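Ferredoxin component of carbazole (Pseudomonas resinovorans, PDB 1VCK) carries electrons on a Rieske-type [2Fe-2S] cluster from the reductase CarAd to the terminal oxygenase CarAa of carbazole 1,9a-dioxygenase. Local coordinates at residues A[66-71]-A[81-86]. Residues are numbered along the deposited sequence; the frame is centred on the assembly and turned at random.
Sequences PFHGGA and SSPCTV. With FES (Fe2/s2 (inorganic) cluster), chain C.
F67 CB lies over one face of the H68 imidazole, offset toward the rim, and the [2Fe-2S] cluster lies at its edge. Cluster sulfurs S1 and S2 both sit at that edge, in or near the ring plane. H68 ND1 binds iron FE2 at 2.2 Å. H68 CG stands beside the backbone N, anti to the carbonyl carbon (chi1 -47°), and this carries the ring away from 81-86 toward the iron. H68 CB stays behind and meets P83 CD at 3.8 Å. P83 follows a cis peptide bond and also touches H48, the second histidine on this iron. The rings of H68 and H48 meet nearly at right angles. Segment 66-71 belongs to the second cluster-binding loop of the Rieske fold and brings H68, while 81-86 is the proline-containing loop that covers the cluster, as in other Rieske proteins. A type I' turn from F67 to G70 brings the chain past the inorganic sulfur. G70 CA packs 3.6 Å from both S1 and C84 SG. C84 is not a ligand, but its SG packs 3.5 Å from S1. G70 CA also makes a CH...O contact with S82 O at 3.5 Å. Farther along, A71 and S81 form an antiparallel hydrogen-bonded pair, with a weak bond from S81 N to A71 O (3.3 Å, 140°). Their CB atoms touch on the same face of the sheet. A71 N is buried without a partner.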
ATOM      1  N   PRO A  66       3.638 -10.612   5.948  1.00 19.07           N
ATOM      2  CA  PRO A  66       4.408 -11.849   5.804  1.00 17.70           C
ATOM      3  C   PRO A  66       4.478 -12.613   7.126  1.00 17.42           C
ATOM      4  O   PRO A  66       4.864 -13.781   7.154  1.00 17.92           O
ATOM      5  CB  PRO A  66       5.786 -11.345   5.380  1.00 20.07           C
ATOM      6  CG  PRO A  66       5.469 -10.119   4.606  1.00 22.17           C
ATOM      7  CD  PRO A  66       4.399  -9.457   5.440  1.00 17.93           C
ATOM      8  N   PHE A  67       4.104 -11.953   8.219  1.00 16.71           N
ATOM      9  CA  PHE A  67       4.175 -12.587   9.532  1.00 16.90           C
ATOM     10  C   PHE A  67       2.910 -12.566  10.379  1.00 18.74           C
ATOM     11  O   PHE A  67       1.986 -11.789  10.138  1.00 16.88           O
ATOM     12  CB  PHE A  67       5.275 -11.922  10.363  1.00 16.38           C
ATOM     13  CG  PHE A  67       6.598 -11.854   9.671  1.00 18.51           C
ATOM     14  CD1 PHE A  67       7.362 -13.001   9.496  1.00 18.26           C
ATOM     15  CD2 PHE A  67       7.064 -10.649   9.160  1.00 19.02           C
ATOM     16  CE1 PHE A  67       8.579 -12.951   8.813  1.00 20.24           C
ATOM     17  CE2 PHE A  67       8.277 -10.584   8.474  1.00 20.42           C
ATOM     18  CZ  PHE A  67       9.037 -11.742   8.301  1.00 21.25           C
ATOM     19  N   HIS A  68       2.906 -13.453  11.375  1.00 18.38           N
ATOM     20  CA  HIS A  68       1.864 -13.545  12.391  1.00 19.33           C
ATOM     21  C   HIS A  68       0.399 -13.696  11.996  1.00 19.81           C
ATOM     22  O   HIS A  68      -0.452 -13.855  12.871  1.00 20.36           O
ATOM     23  CB  HIS A  68       1.995 -12.320  13.305  1.00 20.04           C
ATOM     24  CG  HIS A  68       3.401 -12.047  13.743  1.00 22.12           C
ATOM     25  ND1 HIS A  68       3.991 -10.807  13.626  1.00 20.39           N
ATOM     26  CD2 HIS A  68       4.330 -12.853  14.311  1.00 21.48           C
ATOM     27  CE1 HIS A  68       5.222 -10.859  14.102  1.00 21.62           C
ATOM     28  NE2 HIS A  68       5.453 -12.089  14.524  1.00 22.92           N
ATOM     29  N   GLY A  69       0.098 -13.644  10.709  1.00 19.54           N
ATOM     30  CA  GLY A  69      -1.288 -13.744  10.292  1.00 20.88           C
ATOM     31  C   GLY A  69      -1.955 -12.381  10.387  1.00 21.96           C
ATOM     32  O   GLY A  69      -3.181 -12.268  10.309  1.00 21.74           O
ATOM     33  N   GLY A  70      -1.146 -11.338  10.560  1.00 19.92           N
ATOM     34  CA  GLY A  70      -1.688  -9.993  10.646  1.00 17.93           C
ATOM     35  C   GLY A  70      -2.128  -9.511   9.275  1.00 17.90           C
ATOM     36  O   GLY A  70      -1.688 -10.041   8.254  1.00 18.24           O
ATOM     37  N   ALA A  71      -2.994  -8.503   9.239  1.00 15.90           N
ATOM     38  CA  ALA A  71      -3.475  -7.982   7.970  1.00 16.55           C
ATOM     39  C   ALA A  71      -4.145  -6.629   8.139  1.00 17.05           C
ATOM     40  O   ALA A  71      -4.610  -6.287   9.232  1.00 18.02           O
ATOM     41  CB  ALA A  71      -4.458  -8.969   7.340  1.00 17.03           C
ATOM     42  N   SER A  81      -6.882  -8.153  10.769  1.00 23.32           N
ATOM     43  CA  SER A  81      -6.663  -9.396  11.493  1.00 22.75           C
ATOM     44  C   SER A  81      -5.635  -9.236  12.604  1.00 23.72           C
ATOM     45  O   SER A  81      -4.674  -8.481  12.467  1.00 22.26           O
ATOM     46  CB  SER A  81      -6.195 -10.490  10.526  1.00 22.99           C
ATOM     47  OG  SER A  81      -6.098 -11.742  11.184  0.45 19.31           O
ATOM     48  N   SER A  82      -5.859  -9.941  13.710  1.00 23.41           N
ATOM     49  CA  SER A  82      -4.937  -9.924  14.839  1.00 23.45           C
ATOM     50  C   SER A  82      -3.604 -10.420  14.281  1.00 22.28           C
ATOM     51  O   SER A  82      -3.582 -11.179  13.312  1.00 21.89           O
ATOM     52  CB  SER A  82      -5.437 -10.884  15.927  1.00 25.93           C
ATOM     53  OG  SER A  82      -4.540 -10.939  17.022  1.00 33.21           O
ATOM     54  N   PRO A  83      -2.476 -10.030  14.894  1.00 21.59           N
ATOM     55  CA  PRO A  83      -2.299  -9.170  16.068  1.00 20.40           C
ATOM     56  C   PRO A  83      -2.223  -7.671  15.779  1.00 20.53           C
ATOM     57  O   PRO A  83      -1.911  -6.886  16.671  1.00 22.96           O
ATOM     58  CB  PRO A  83      -1.001  -9.692  16.663  1.00 22.59           C
ATOM     59  CG  PRO A  83      -0.190  -9.959  15.420  1.00 20.76           C
ATOM     60  CD  PRO A  83      -1.189 -10.635  14.494  1.00 21.06           C
ATOM     61  N   CYS A  84      -2.502  -7.266  14.546  1.00 18.66           N
ATOM     62  CA  CYS A  84      -2.427  -5.850  14.190  1.00 18.31           C
ATOM     63  C   CYS A  84      -3.464  -5.009  14.932  1.00 20.78           C
ATOM     64  O   CYS A  84      -4.623  -5.399  15.033  1.00 19.24           O
ATOM     65  CB  CYS A  84      -2.597  -5.688  12.679  1.00 19.85           C
ATOM     66  SG  CYS A  84      -1.342  -6.592  11.737  1.00 22.39           S
ATOM     67  N   THR A  85      -3.037  -3.858  15.451  1.00 20.16           N
ATOM     68  CA  THR A  85      -3.927  -2.969  16.197  1.00 21.71           C
ATOM     69  C   THR A  85      -3.758  -1.505  15.800  1.00 21.48           C
ATOM     70  O   THR A  85      -4.684  -0.705  15.936  1.00 22.40           O
ATOM     71  CB  THR A  85      -3.680  -3.076  17.715  1.00 22.50           C
ATOM     72  OG1 THR A  85      -2.293  -2.839  17.991  1.00 24.48           O
ATOM     73  CG2 THR A  85      -4.071  -4.449  18.224  1.00 24.68           C
ATOM     74  N   VAL A  86      -2.573  -1.157  15.316  1.00 20.44           N
ATOM     75  CA  VAL A  86      -2.287   0.216  14.908  1.00 20.63           C
ATOM     76  C   VAL A  86      -2.547   0.395  13.416  1.00 20.17           C
ATOM     77  O   VAL A  86      -1.979  -0.314  12.584  1.00 19.79           O
ATOM     78  CB  VAL A  86      -0.816   0.582  15.217  1.00 19.50           C
ATOM     79  CG1 VAL A  86      -0.514   1.999  14.746  1.00 21.22           C
ATOM     80  CG2 VAL A  86      -0.558   0.450  16.709  1.00 18.68           C
TER
HETATM   81 FE1  FES C 201       3.139  -7.685  10.514  1.00 18.14          FE
HETATM   82 FE2  FES C 201       3.366  -8.860  12.916  1.00 18.89          FE
HETATM   83  S1  FES C 201       1.494  -8.663  11.707  1.00 17.75           S
HETATM   84  S2  FES C 201       4.993  -7.933  11.719  1.00 17.35           S
HETATM   85  O   HOH W   1      -2.945 -14.578  13.710  1.00 35.52           O